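Local structure of NeuRonal IgCAM-5 (Caenorhabditis elegans, 6ON6) at residues P5-Q10 and I29-G34; P11-A16 and T101-E106; D25-V30 and E75-I80. The protein probably serves as a neuronal cell-surface adhesion receptor of the immunoglobulin superfamily, and its first immunoglobulin domain, described here, pairs with a second copy of itself. One frame throughout, in Å; residues are numbered along the deposited sequence.

The three contacts trace how the first strand of an immunoglobulin sandwich is shared between two sheets. In contact 1 residues 5-10 lie along the B strand; in contact 2 the chain, having passed the cis peptide bond before Pro11, meets the G strand of the facing sheet. Contact 3 joins the opposite margin of the B strand to the E strand, so contacts 1 and 3 share Ile29 and Val30, with centres about 13 Å apart. Contacts 2 and 3 have centres about 9 Å apart and meet where Met13 N lies 2.8 Å from Thr27 O. Contact 2 also touches the N-linked sugar, and contact 3 holds Cys28 of the intersheet disulfide.

Contact 1 of 3, residues P5-Q10 and I29-G34; sequences PPTIQQ and IVNDLG
Thr7 and Ile8 of the short A strand pair antiparallel with Asn31 and Val30 near the end of the B strand, forming the A-B margin of the ABED sheet in this immunoglobulin domain. Thr7 and Asn31 are a hydrogen-bonded pair: Thr7 N reaches Asn31 O at 2.9 Å, and Asn31 N returns to Thr7 O at 2.8 Å. Past the non-hydrogen-bonded pair Ile8-Val30, the ladder continues with a bond of 2.8 Å from Gln9 N to Ile29 O.

Side chains alternate across the sheet. Ile8 and Val30 face the sandwich interior, where both touch Ile95 of the F strand, a place suited to branched aliphatic groups. Pro6 ends the ladder well because its nitrogen carries no hydrogen; its ring instead lies against the backbone of the turn, with CG 3.2 Å from Asp32 O.

Thr7 and Asn31 occupy the other, more polar face. Gln9, its chain extended and CG anti to the backbone N, reaches across to the B strand: Gln9 CB rests 3.8 Å from Ile29 CG2, while the amide oxygen beyond it turns to Asn31. Asn31 ND2 gives a bond of 3.1 Å to Gln9 OE1, fairly straight at 159° and directed at a lone pair in the carbonyl plane, although the two amide planes are 49° apart. The same ND2 also donates to a water, which in turn donates to Thr7 OG1. With chi1 at 52°, that hydroxyl sits between its own backbone N and carbonyl carbon, beside Asn31 CB. There it can serve two waters, accepting from the first and giving its proton to the second at 2.6 Å from Thr7 OG1. The second water donates in turn to Pro5 O and, at 2.7 Å, to Asp32 OD2.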
ATOM      1  N   PRO A   5      -1.008 -14.432 -17.553  1.00 41.94           N
ATOM      2  CA  PRO A   5      -1.142 -13.555 -16.395  1.00 44.97           C
ATOM      3  C   PRO A   5      -0.019 -12.534 -16.391  1.00 40.57           C
ATOM      4  O   PRO A   5       0.989 -12.709 -17.087  1.00 41.80           O
ATOM      5  CB  PRO A   5      -0.988 -14.534 -15.220  1.00 44.29           C
ATOM      6  CG  PRO A   5      -0.077 -15.590 -15.748  1.00 44.40           C
ATOM      7  CD  PRO A   5      -0.460 -15.752 -17.188  1.00 46.65           C
ATOM      8  N   PRO A   6      -0.145 -11.447 -15.640  1.00 39.00           N
ATOM      9  CA  PRO A   6       1.011 -10.563 -15.480  1.00 32.65           C
ATOM     10  C   PRO A   6       2.178 -11.307 -14.862  1.00 37.56           C
ATOM     11  O   PRO A   6       2.007 -12.114 -13.942  1.00 40.47           O
ATOM     12  CB  PRO A   6       0.497  -9.475 -14.522  1.00 37.20           C
ATOM     13  CG  PRO A   6      -0.976  -9.423 -14.796  1.00 35.58           C
ATOM     14  CD  PRO A   6      -1.394 -10.850 -15.153  1.00 38.87           C
ATOM     15  N   THR A   7       3.385 -10.965 -15.321  1.00 31.69           N
ATOM     16  CA  THR A   7       4.600 -11.460 -14.705  1.00 36.00           C
ATOM     17  C   THR A   7       5.574 -10.291 -14.600  1.00 33.08           C
ATOM     18  O   THR A   7       5.496  -9.319 -15.351  1.00 35.37           O
ATOM     19  CB  THR A   7       5.199 -12.647 -15.510  1.00 39.39           C
ATOM     20  OG1 THR A   7       5.334 -12.252 -16.880  1.00 41.01           O
ATOM     21  CG2 THR A   7       4.314 -13.902 -15.383  1.00 39.66           C
ATOM     22  N   ILE A   8       6.531 -10.429 -13.713  1.00 34.95           N
ATOM     23  CA  ILE A   8       7.514  -9.370 -13.529  1.00 33.82           C
ATOM     24  C   ILE A   8       8.837  -9.826 -14.124  1.00 33.67           C
ATOM     25  O   ILE A   8       9.384 -10.871 -13.732  1.00 34.48           O
ATOM     26  CB  ILE A   8       7.625  -8.948 -12.062  1.00 36.75           C
ATOM     27  CG1 ILE A   8       6.325  -8.251 -11.626  1.00 37.93           C
ATOM     28  CG2 ILE A   8       8.792  -8.021 -11.900  1.00 34.86           C
ATOM     29  CD1 ILE A   8       6.196  -8.012 -10.123  1.00 40.90           C
ATOM     30  N   GLN A   9       9.298  -9.095 -15.138  1.00 31.46           N
ATOM     31  CA  GLN A   9      10.486  -9.495 -15.868  1.00 30.44           C
ATOM     32  C   GLN A   9      11.703  -9.311 -14.993  1.00 31.87           C
ATOM     33  O   GLN A   9      11.785  -8.331 -14.241  1.00 35.59           O
ATOM     34  CB  GLN A   9      10.627  -8.582 -17.068  1.00 33.49           C
ATOM     35  CG  GLN A   9      11.911  -8.792 -17.841  1.00 32.87           C
ATOM     36  CD  GLN A   9      11.804  -8.202 -19.207  1.00 35.59           C
ATOM     37  OE1 GLN A   9      10.805  -8.390 -19.887  1.00 36.39           O
ATOM     38  NE2 GLN A   9      12.788  -7.420 -19.591  1.00 42.04           N
ATOM     39  N   GLN A  10      12.630 -10.147 -15.086  1.00 30.51           N
ATOM     40  CA  GLN A  10      13.810  -9.995 -14.266  1.00 31.51           C
ATOM     41  C   GLN A  10      15.015  -9.580 -15.095  1.00 29.31           C
ATOM     42  O   GLN A  10      15.199 -10.081 -16.205  1.00 31.72           O
ATOM     43  CB  GLN A  10      14.132 -11.289 -13.523  1.00 38.08           C
ATOM     44  CG  GLN A  10      13.120 -11.619 -12.450  1.00 42.51           C
ATOM     45  CD  GLN A  10      13.029 -10.549 -11.343  1.00 44.94           C
ATOM     46  OE1 GLN A  10      13.982  -9.805 -11.080  1.00 43.95           O
ATOM     47  NE2 GLN A  10      11.866 -10.470 -10.693  1.00 47.98           N
ATOM     48  N   ILE A  29       9.344  -4.088 -14.177  1.00 24.49           N
ATOM     49  CA  ILE A  29       9.021  -4.293 -15.583  1.00 25.02           C
ATOM     50  C   ILE A  29       7.971  -5.390 -15.647  1.00 29.16           C
ATOM     51  O   ILE A  29       8.184  -6.495 -15.139  1.00 31.20           O
ATOM     52  CB  ILE A  29      10.269  -4.676 -16.393  1.00 28.21           C
ATOM     53  CG1 ILE A  29      11.335  -3.560 -16.260  1.00 32.72           C
ATOM     54  CG2 ILE A  29       9.870  -4.930 -17.865  1.00 30.91           C
ATOM     55  CD1 ILE A  29      12.681  -3.829 -16.931  1.00 39.68           C
ATOM     56  N   VAL A  30       6.792  -5.047 -16.127  1.00 30.42           N
ATOM     57  CA  VAL A  30       5.677  -5.965 -16.035  1.00 30.94           C
ATOM     58  C   VAL A  30       5.314  -6.402 -17.431  1.00 28.13           C
ATOM     59  O   VAL A  30       4.980  -5.566 -18.281  1.00 33.82           O
ATOM     60  CB  VAL A  30       4.464  -5.349 -15.338  1.00 33.85           C
ATOM     61  CG1 VAL A  30       3.427  -6.473 -15.175  1.00 39.41           C
ATOM     62  CG2 VAL A  30       4.848  -4.691 -14.008  1.00 34.27           C
ATOM     63  N   ASN A  31       5.350  -7.722 -17.658  1.00 32.56           N
ATOM     64  CA  ASN A  31       4.886  -8.327 -18.897  1.00 32.42           C
ATOM     65  C   ASN A  31       3.441  -8.748 -18.695  1.00 34.90           C
ATOM     66  O   ASN A  31       3.064  -9.226 -17.613  1.00 38.22           O
ATOM     67  CB  ASN A  31       5.759  -9.530 -19.275  1.00 32.38           C
ATOM     68  CG  ASN A  31       7.155  -9.106 -19.677  1.00 29.65           C
ATOM     69  OD1 ASN A  31       7.339  -8.008 -20.210  1.00 37.19           O
ATOM     70  ND2 ASN A  31       8.146  -9.923 -19.359  1.00 33.33           N
ATOM     71  N   ASP A  32       2.634  -8.556 -19.746  1.00 35.50           N
ATOM     72  CA  ASP A  32       1.234  -8.991 -19.761  1.00 37.32           C
ATOM     73  C   ASP A  32       0.405  -8.374 -18.626  1.00 36.81           C
ATOM     74  O   ASP A  32      -0.387  -9.045 -17.963  1.00 41.02           O
ATOM     75  CB  ASP A  32       1.140 -10.519 -19.794  1.00 36.73           C
ATOM     76  CG  ASP A  32       1.879 -11.106 -20.987  1.00 39.30           C
ATOM     77  OD1 ASP A  32       1.567 -10.704 -22.126  1.00 41.69           O
ATOM     78  OD2 ASP A  32       2.799 -11.918 -20.772  1.00 40.19           O
ATOM     79  N   LEU A  33       0.624  -7.077 -18.362  1.00 37.10           N
ATOM     80  CA  LEU A  33      -0.106  -6.416 -17.280  1.00 36.49           C
ATOM     81  C   LEU A  33      -1.605  -6.373 -17.555  1.00 35.75           C
ATOM     82  O   LEU A  33      -2.413  -6.543 -16.634  1.00 42.35           O
ATOM     83  CB  LEU A  33       0.441  -5.001 -17.054  1.00 36.82           C
ATOM     84  CG  LEU A  33      -0.253  -4.252 -15.920  1.00 35.80           C
ATOM     85  CD1 LEU A  33       0.091  -4.886 -14.582  1.00 31.48           C
ATOM     86  CD2 LEU A  33       0.133  -2.781 -15.940  1.00 36.82           C
ATOM     87  N   GLY A  34      -1.998  -6.197 -18.819  1.00 40.80           N
ATOM     88  CA  GLY A  34      -3.411  -6.008 -19.112  1.00 39.80           C
ATOM     89  C   GLY A  34      -4.010  -4.860 -18.318  1.00 44.35           C
ATOM     90  O   GLY A  34      -3.441  -3.769 -18.215  1.00 45.72           O
TER
HETATM   91  O   HOH W   1       3.376 -13.004 -18.408  1.00 34.49           O
HETATM   92  O   HOH W   2       7.849 -12.575 -17.783  1.00 25.85           O

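Contact 2 of 3, residues P11-A16 and T101-E106; sequences PSMSSA and TLSTGE. With NAG (2-acetamido-2-deoxy-beta-D-glucopyranose), chain C.
Ser15 and Ala16 hold the backbone of Glu106 at its N-H and carbonyl. Glu106 N donates almost straight (169°) to Ser15 OG at 3.0 Å, the small hydroxyl standing in for a backbone carbonyl, and Ala16 N donates to Glu106 O at 2.8 Å. One residue back on the G strand, Gly105 CA lies 3.1 Å from Met13 O in a CA-H...O contact. Glycine suits this spot, since a CB would collide with that oxygen. Beside it Met13 CG lies against Ser103, 3.7 Å from its CB, where a small side chain accommodates the bent methionine.

Glu106 CG is anti to the backbone N (chi1 -166°), and the extended chain beyond carries the carboxylate to the glycan on Asn90: the sugar's N2 donates to Glu106 OE2 at 2.9 Å.

Further out, Ser12 positions the loop, its OG bonding to Gln9 O and Ile29 N, with a backbone bond between Met13 and Thr27. The chain thus leaves B's side and switches sheets to run parallel to G, as immunoglobulin A' strands do; across G, Ser103 and Gly105 make backbone hydrogen bonds with Cys93 and Tyr91 of F, while Leu102 and Thr104 pack on Pro46 of the second subunit.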
ATOM      1  N   PRO A  11      15.884  -8.696 -14.584  1.00 30.88           N
ATOM      2  CA  PRO A  11      15.851  -8.122 -13.239  1.00 30.84           C
ATOM      3  C   PRO A  11      14.842  -6.984 -13.097  1.00 30.52           C
ATOM      4  O   PRO A  11      14.739  -6.121 -13.967  1.00 35.69           O
ATOM      5  CB  PRO A  11      17.262  -7.552 -13.081  1.00 33.74           C
ATOM      6  CG  PRO A  11      17.681  -7.206 -14.447  1.00 35.42           C
ATOM      7  CD  PRO A  11      17.073  -8.267 -15.326  1.00 33.67           C
ATOM      8  N   SER A  12      14.084  -7.022 -12.008  1.00 28.11           N
ATOM      9  CA  SER A  12      13.202  -5.948 -11.565  1.00 27.07           C
ATOM     10  C   SER A  12      13.441  -5.765 -10.075  1.00 23.67           C
ATOM     11  O   SER A  12      13.807  -6.710  -9.385  1.00 26.52           O
ATOM     12  CB  SER A  12      11.691  -6.220 -11.769  1.00 26.85           C
ATOM     13  OG  SER A  12      11.251  -5.958 -13.109  1.00 29.25           O
ATOM     14  N   MET A  13      13.273  -4.527  -9.578  1.00 23.23           N
ATOM     15  CA  MET A  13      13.383  -4.248  -8.139  1.00 22.45           C
ATOM     16  C   MET A  13      14.711  -4.774  -7.589  1.00 25.66           C
ATOM     17  O   MET A  13      14.771  -5.452  -6.561  1.00 29.08           O
ATOM     18  CB  MET A  13      12.182  -4.778  -7.375  1.00 24.13           C
ATOM     19  CG  MET A  13      10.843  -4.292  -7.925  1.00 24.77           C
ATOM     20  SD  MET A  13      10.697  -2.490  -7.895  1.00 25.45           S
ATOM     21  CE  MET A  13      10.637  -2.130  -6.165  1.00 28.29           C
ATOM     22  N   SER A  14      15.786  -4.441  -8.308  1.00 23.32           N
ATOM     23  CA  SER A  14      17.125  -4.786  -7.869  1.00 24.45           C
ATOM     24  C   SER A  14      17.509  -4.013  -6.613  1.00 21.89           C
ATOM     25  O   SER A  14      17.217  -2.813  -6.463  1.00 25.24           O
ATOM     26  CB  SER A  14      18.108  -4.442  -8.975  1.00 27.31           C
ATOM     27  OG  SER A  14      17.847  -5.285 -10.109  1.00 29.12           O
ATOM     28  N   SER A  15      18.155  -4.697  -5.683  1.00 24.62           N
ATOM     29  CA  SER A  15      18.677  -4.000  -4.519  1.00 24.69           C
ATOM     30  C   SER A  15      19.700  -2.946  -4.924  1.00 22.46           C
ATOM     31  O   SER A  15      20.330  -3.015  -5.985  1.00 23.81           O
ATOM     32  CB  SER A  15      19.298  -4.966  -3.539  1.00 27.15           C
ATOM     33  OG  SER A  15      18.274  -5.796  -3.024  1.00 29.29           O
ATOM     34  N   ALA A  16      19.825  -1.918  -4.079  1.00 21.99           N
ATOM     35  CA  ALA A  16      20.672  -0.776  -4.385  1.00 22.41           C
ATOM     36  C   ALA A  16      21.312  -0.260  -3.104  1.00 22.48           C
ATOM     37  O   ALA A  16      20.846  -0.550  -2.003  1.00 24.60           O
ATOM     38  CB  ALA A  16      19.855   0.356  -4.995  1.00 21.22           C
ATOM     39  N   THR A 101       1.209 -10.783  -7.695  1.00 34.71           N
ATOM     40  CA  THR A 101       2.507 -10.813  -8.339  1.00 34.59           C
ATOM     41  C   THR A 101       3.294  -9.648  -7.763  1.00 30.83           C
ATOM     42  O   THR A 101       2.765  -8.531  -7.681  1.00 35.71           O
ATOM     43  CB  THR A 101       2.319 -10.646  -9.830  1.00 41.38           C
ATOM     44  OG1 THR A 101       1.441 -11.684 -10.300  1.00 45.78           O
ATOM     45  CG2 THR A 101       3.638 -10.774 -10.520  1.00 44.73           C
ATOM     46  N   LEU A 102       4.504  -9.933  -7.303  1.00 34.94           N
ATOM     47  CA  LEU A 102       5.295  -8.875  -6.684  1.00 33.83           C
ATOM     48  C   LEU A 102       6.781  -9.172  -6.771  1.00 32.63           C
ATOM     49  O   LEU A 102       7.213 -10.290  -7.077  1.00 38.01           O
ATOM     50  CB  LEU A 102       4.868  -8.667  -5.240  1.00 39.21           C
ATOM     51  CG  LEU A 102       5.088  -9.730  -4.180  1.00 44.98           C
ATOM     52  CD1 LEU A 102       6.462  -9.587  -3.559  1.00 46.63           C
ATOM     53  CD2 LEU A 102       4.019  -9.537  -3.127  1.00 44.97           C
ATOM     54  N   SER A 103       7.560  -8.122  -6.586  1.00 30.68           N
ATOM     55  CA  SER A 103       9.008  -8.154  -6.633  1.00 26.76           C
ATOM     56  C   SER A 103       9.495  -7.115  -5.621  1.00 25.50           C
ATOM     57  O   SER A 103       8.934  -6.005  -5.532  1.00 27.48           O
ATOM     58  CB  SER A 103       9.456  -7.713  -8.011  1.00 33.00           C
ATOM     59  OG  SER A 103      10.841  -7.865  -8.155  1.00 40.84           O
ATOM     60  N   THR A 104      10.552  -7.459  -4.882  1.00 28.71           N
ATOM     61  CA  THR A 104      11.065  -6.630  -3.788  1.00 26.28           C
ATOM     62  C   THR A 104      12.571  -6.448  -3.905  1.00 26.20           C
ATOM     63  O   THR A 104      13.304  -7.383  -4.269  1.00 29.70           O
ATOM     64  CB  THR A 104      10.804  -7.312  -2.466  1.00 33.36           C
ATOM     65  OG1 THR A 104       9.403  -7.578  -2.332  1.00 33.85           O
ATOM     66  CG2 THR A 104      11.243  -6.397  -1.272  1.00 36.58           C
ATOM     67  N   GLY A 105      13.049  -5.238  -3.586  1.00 24.94           N
ATOM     68  CA  GLY A 105      14.472  -5.002  -3.491  1.00 25.68           C
ATOM     69  C   GLY A 105      14.772  -4.125  -2.285  1.00 24.33           C
ATOM     70  O   GLY A 105      13.902  -3.415  -1.776  1.00 25.68           O
ATOM     71  N   GLU A 106      16.004  -4.216  -1.812  1.00 26.24           N
ATOM     72  CA  GLU A 106      16.431  -3.478  -0.622  1.00 24.74           C
ATOM     73  C   GLU A 106      17.215  -2.233  -1.001  1.00 24.75           C
ATOM     74  O   GLU A 106      18.014  -2.241  -1.945  1.00 28.70           O
ATOM     75  CB  GLU A 106      17.337  -4.353   0.242  1.00 29.25           C
ATOM     76  CG  GLU A 106      17.553  -3.783   1.639  1.00 37.39           C
ATOM     77  CD  GLU A 106      17.916  -4.846   2.693  1.00 44.07           C
ATOM     78  OE1 GLU A 106      18.099  -6.045   2.351  1.00 46.08           O
ATOM     79  OE2 GLU A 106      18.004  -4.463   3.880  1.00 49.35           O
TER
HETATM   80  C1  NAG C 202      14.407  -6.576   3.656  1.00 49.19           C
HETATM   81  C2  NAG C 202      14.963  -6.346   5.063  1.00 51.83           C
HETATM   82  C3  NAG C 202      16.033  -7.385   5.407  1.00 52.89           C
HETATM   83  C4  NAG C 202      15.546  -8.799   5.121  1.00 53.31           C
HETATM   84  C5  NAG C 202      15.006  -8.893   3.699  1.00 51.70           C
HETATM   85  C6  NAG C 202      14.396 -10.241   3.382  1.00 53.54           C
HETATM   86  C7  NAG C 202      15.206  -4.166   6.163  1.00 56.88           C
HETATM   87  C8  NAG C 202      14.256  -4.692   7.199  1.00 55.60           C
HETATM   88  N2  NAG C 202      15.510  -5.005   5.170  1.00 56.43           N
HETATM   89  O3  NAG C 202      16.357  -7.265   6.788  1.00 56.26           O
HETATM   90  O4  NAG C 202      16.618  -9.720   5.281  1.00 57.35           O
HETATM   91  O5  NAG C 202      13.966  -7.923   3.526  1.00 49.24           O
HETATM   92  O6  NAG C 202      14.155 -10.396   1.988  1.00 55.77           O
HETATM   93  O7  NAG C 202      15.678  -3.034   6.223  1.00 62.49           O
HETATM   94  O   HOH W   3      13.758  -8.588  -7.198  1.00 38.10           O
HETATM   95  O   HOH W   4      15.192  -7.809  -5.882  1.00 34.00           O
HETATM   96  O   HOH W   5      16.766  -7.799  -4.432  1.00 47.33           O

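Contact 3 of 3, residues D25-V30 and E75-I80; sequences DFTCIV and EWVLTI
Phe26 and Cys28 on the B strand face Leu78 and Trp76 on the E strand in the antiparallel centre of the immunoglobulin ABED sheet, two hydrogen-bonded pairs whose side chains fill the sandwich core. Here the bumps are large. Ile80, reaching obliquely across, sets its CD1 against the edge of the Phe26 ring, 3.5 Å from CD2 and in the ring plane; the ring itself meets Tyr91 of the facing sheet. The indole of Trp76 slants off the sheet into the core with an edge toward the B strand, CD1 lying 3.6 Å from Cys28 O near the ring plane, and its bulk beyond reaches Phe40 and Leu33. Small Cys28 fits between such neighbours, and its SG, anti to the backbone N, closes the disulfide with Cys93 that ties the sheets together.

On the other face, the fork of Val77 fills the hollow between two B-strand residues: Val77 CG1 lies 3.7 Å from Asp25 CG, and CG2 lies 3.7 Å from Thr27 OG1. Further along, Ile29 CG1 and Glu75 CG run side by side, 4.0 Å apart, the methylene part of the glutamate serving as apolar surface. Thr79 OG1 donates to Asp25 OD1 at 2.6 Å. A valine in place of Thr79 would probably leave Asp25 OD1 without this hydroxyl donor and the carboxylate less fixed in its rotation. The hydroxyl meets OD1 from above the carboxylate plane, 43° out of it.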
ATOM      1  N   ASP A  25      16.746   4.649  -8.173  1.00 19.68           N
ATOM      2  CA  ASP A  25      15.544   4.152  -8.827  1.00 19.76           C
ATOM      3  C   ASP A  25      15.334   2.668  -8.523  1.00 20.96           C
ATOM      4  O   ASP A  25      16.308   1.894  -8.464  1.00 24.01           O
ATOM      5  CB  ASP A  25      15.699   4.216 -10.362  1.00 20.84           C
ATOM      6  CG  ASP A  25      15.682   5.641 -10.907  1.00 23.14           C
ATOM      7  OD1 ASP A  25      15.304   6.585 -10.165  1.00 24.17           O
ATOM      8  OD2 ASP A  25      16.034   5.799 -12.098  1.00 28.04           O
ATOM      9  N   PHE A  26      14.063   2.290  -8.412  1.00 21.19           N
ATOM     10  CA  PHE A  26      13.620   0.885  -8.446  1.00 21.13           C
ATOM     11  C   PHE A  26      12.734   0.751  -9.664  1.00 20.48           C
ATOM     12  O   PHE A  26      11.782   1.507  -9.845  1.00 24.09           O
ATOM     13  CB  PHE A  26      12.851   0.514  -7.151  1.00 24.81           C
ATOM     14  CG  PHE A  26      13.746   0.359  -5.949  1.00 23.14           C
ATOM     15  CD1 PHE A  26      14.415  -0.841  -5.738  1.00 23.97           C
ATOM     16  CD2 PHE A  26      13.935   1.391  -5.034  1.00 22.92           C
ATOM     17  CE1 PHE A  26      15.245  -1.011  -4.666  1.00 24.77           C
ATOM     18  CE2 PHE A  26      14.783   1.215  -3.980  1.00 26.45           C
ATOM     19  CZ  PHE A  26      15.425   0.020  -3.766  1.00 26.79           C
ATOM     20  N   THR A  27      13.038  -0.231 -10.515  1.00 20.86           N
ATOM     21  CA  THR A  27      12.257  -0.444 -11.741  1.00 22.96           C
ATOM     22  C   THR A  27      11.500  -1.770 -11.697  1.00 23.20           C
ATOM     23  O   THR A  27      12.080  -2.822 -11.392  1.00 24.88           O
ATOM     24  CB  THR A  27      13.155  -0.402 -12.985  1.00 23.48           C
ATOM     25  OG1 THR A  27      13.855   0.845 -13.019  1.00 25.40           O
ATOM     26  CG2 THR A  27      12.317  -0.588 -14.304  1.00 27.49           C
ATOM     27  N   CYS A  28      10.208  -1.708 -11.968  1.00 23.50           N
ATOM     28  CA  CYS A  28       9.355  -2.886 -12.062  1.00 24.92           C
ATOM     29  C   CYS A  28       8.917  -3.019 -13.514  1.00 23.99           C
ATOM     30  O   CYS A  28       8.184  -2.161 -14.024  1.00 27.81           O
ATOM     31  CB  CYS A  28       8.145  -2.658 -11.179  1.00 28.13           C
ATOM     32  SG  CYS A  28       7.057  -4.057 -10.972  1.00 31.88           S
ATOM     33  N   ILE A  29       9.344  -4.088 -14.177  1.00 24.49           N
ATOM     34  CA  ILE A  29       9.021  -4.293 -15.583  1.00 25.02           C
ATOM     35  C   ILE A  29       7.971  -5.390 -15.647  1.00 29.16           C
ATOM     36  O   ILE A  29       8.184  -6.495 -15.139  1.00 31.20           O
ATOM     37  CB  ILE A  29      10.269  -4.676 -16.393  1.00 28.21           C
ATOM     38  CG1 ILE A  29      11.335  -3.560 -16.260  1.00 32.72           C
ATOM     39  CG2 ILE A  29       9.870  -4.930 -17.865  1.00 30.91           C
ATOM     40  CD1 ILE A  29      12.681  -3.829 -16.931  1.00 39.68           C
ATOM     41  N   VAL A  30       6.792  -5.047 -16.127  1.00 30.42           N
ATOM     42  CA  VAL A  30       5.677  -5.965 -16.035  1.00 30.94           C
ATOM     43  C   VAL A  30       5.314  -6.402 -17.431  1.00 28.13           C
ATOM     44  O   VAL A  30       4.980  -5.566 -18.281  1.00 33.82           O
ATOM     45  CB  VAL A  30       4.464  -5.349 -15.338  1.00 33.85           C
ATOM     46  CG1 VAL A  30       3.427  -6.473 -15.175  1.00 39.41           C
ATOM     47  CG2 VAL A  30       4.848  -4.691 -14.008  1.00 34.27           C
ATOM     48  N   GLU A  75       7.621  -0.454 -18.327  1.00 36.12           N
ATOM     49  CA  GLU A  75       8.550  -0.190 -17.230  1.00 33.49           C
ATOM     50  C   GLU A  75       7.975   0.865 -16.305  1.00 30.13           C
ATOM     51  O   GLU A  75       7.526   1.934 -16.750  1.00 34.83           O
ATOM     52  CB  GLU A  75       9.918   0.234 -17.758  1.00 35.21           C
ATOM     53  CG  GLU A  75      10.346  -0.694 -18.875  1.00 39.95           C
ATOM     54  CD  GLU A  75      11.755  -0.484 -19.301  1.00 48.98           C
ATOM     55  OE1 GLU A  75      12.492   0.228 -18.596  1.00 51.53           O
ATOM     56  OE2 GLU A  75      12.117  -1.035 -20.359  1.00 50.42           O
ATOM     57  N   TRP A  76       7.980   0.558 -15.026  1.00 27.37           N
ATOM     58  CA  TRP A  76       7.473   1.456 -13.997  1.00 28.83           C
ATOM     59  C   TRP A  76       8.665   1.780 -13.115  1.00 26.93           C
ATOM     60  O   TRP A  76       9.211   0.894 -12.454  1.00 24.50           O
ATOM     61  CB  TRP A  76       6.365   0.731 -13.239  1.00 31.35           C
ATOM     62  CG  TRP A  76       5.187   0.361 -14.129  1.00 35.57           C
ATOM     63  CD1 TRP A  76       5.173  -0.594 -15.105  1.00 35.47           C
ATOM     64  CD2 TRP A  76       3.862   0.927 -14.112  1.00 33.05           C
ATOM     65  NE1 TRP A  76       3.936  -0.650 -15.694  1.00 37.20           N
ATOM     66  CE2 TRP A  76       3.115   0.271 -15.110  1.00 38.45           C
ATOM     67  CE3 TRP A  76       3.246   1.940 -13.359  1.00 32.82           C
ATOM     68  CZ2 TRP A  76       1.773   0.571 -15.363  1.00 36.79           C
ATOM     69  CZ3 TRP A  76       1.927   2.235 -13.617  1.00 37.14           C
ATOM     70  CH2 TRP A  76       1.201   1.552 -14.613  1.00 39.32           C
ATOM     71  N   VAL A  77       9.092   3.043 -13.104  1.00 26.14           N
ATOM     72  CA  VAL A  77      10.316   3.432 -12.419  1.00 23.13           C
ATOM     73  C   VAL A  77       9.944   4.356 -11.276  1.00 23.72           C
ATOM     74  O   VAL A  77       9.389   5.443 -11.502  1.00 25.59           O
ATOM     75  CB  VAL A  77      11.293   4.152 -13.355  1.00 25.03           C
ATOM     76  CG1 VAL A  77      12.568   4.481 -12.615  1.00 26.38           C
ATOM     77  CG2 VAL A  77      11.597   3.292 -14.571  1.00 28.26           C
ATOM     78  N   LEU A  78      10.239   3.915 -10.068  1.00 23.10           N
ATOM     79  CA  LEU A  78      10.047   4.714  -8.865  1.00 22.36           C
ATOM     80  C   LEU A  78      11.397   5.302  -8.470  1.00 20.82           C
ATOM     81  O   LEU A  78      12.357   4.566  -8.235  1.00 22.81           O
ATOM     82  CB  LEU A  78       9.559   3.811  -7.742  1.00 27.00           C
ATOM     83  CG  LEU A  78       9.394   4.589  -6.446  1.00 34.56           C
ATOM     84  CD1 LEU A  78       8.142   5.449  -6.541  1.00 36.20           C
ATOM     85  CD2 LEU A  78       9.298   3.573  -5.352  1.00 36.29           C
ATOM     86  N   THR A  79      11.478   6.625  -8.399  1.00 22.81           N
ATOM     87  CA  THR A  79      12.693   7.281  -7.928  1.00 21.22           C
ATOM     88  C   THR A  79      12.505   7.726  -6.490  1.00 22.09           C
ATOM     89  O   THR A  79      11.475   8.324  -6.157  1.00 23.34           O
ATOM     90  CB  THR A  79      13.001   8.506  -8.786  1.00 22.68           C
ATOM     91  OG1 THR A  79      13.203   8.083 -10.136  1.00 24.40           O
ATOM     92  CG2 THR A  79      14.214   9.240  -8.284  1.00 23.37           C
ATOM     93  N   ILE A  80      13.471   7.385  -5.647  1.00 21.16           N
ATOM     94  CA  ILE A  80      13.577   7.968  -4.302  1.00 21.07           C
ATOM     95  C   ILE A  80      14.634   9.046  -4.381  1.00 19.78           C
ATOM     96  O   ILE A  80      15.819   8.776  -4.596  1.00 19.50           O
ATOM     97  CB  ILE A  80      13.954   6.921  -3.253  1.00 23.41           C
ATOM     98  CG1 ILE A  80      12.949   5.775  -3.322  1.00 26.98           C
ATOM     99  CG2 ILE A  80      13.892   7.525  -1.851  1.00 25.31           C
ATOM    100  CD1 ILE A  80      13.572   4.499  -3.407  1.00 34.42           C
TER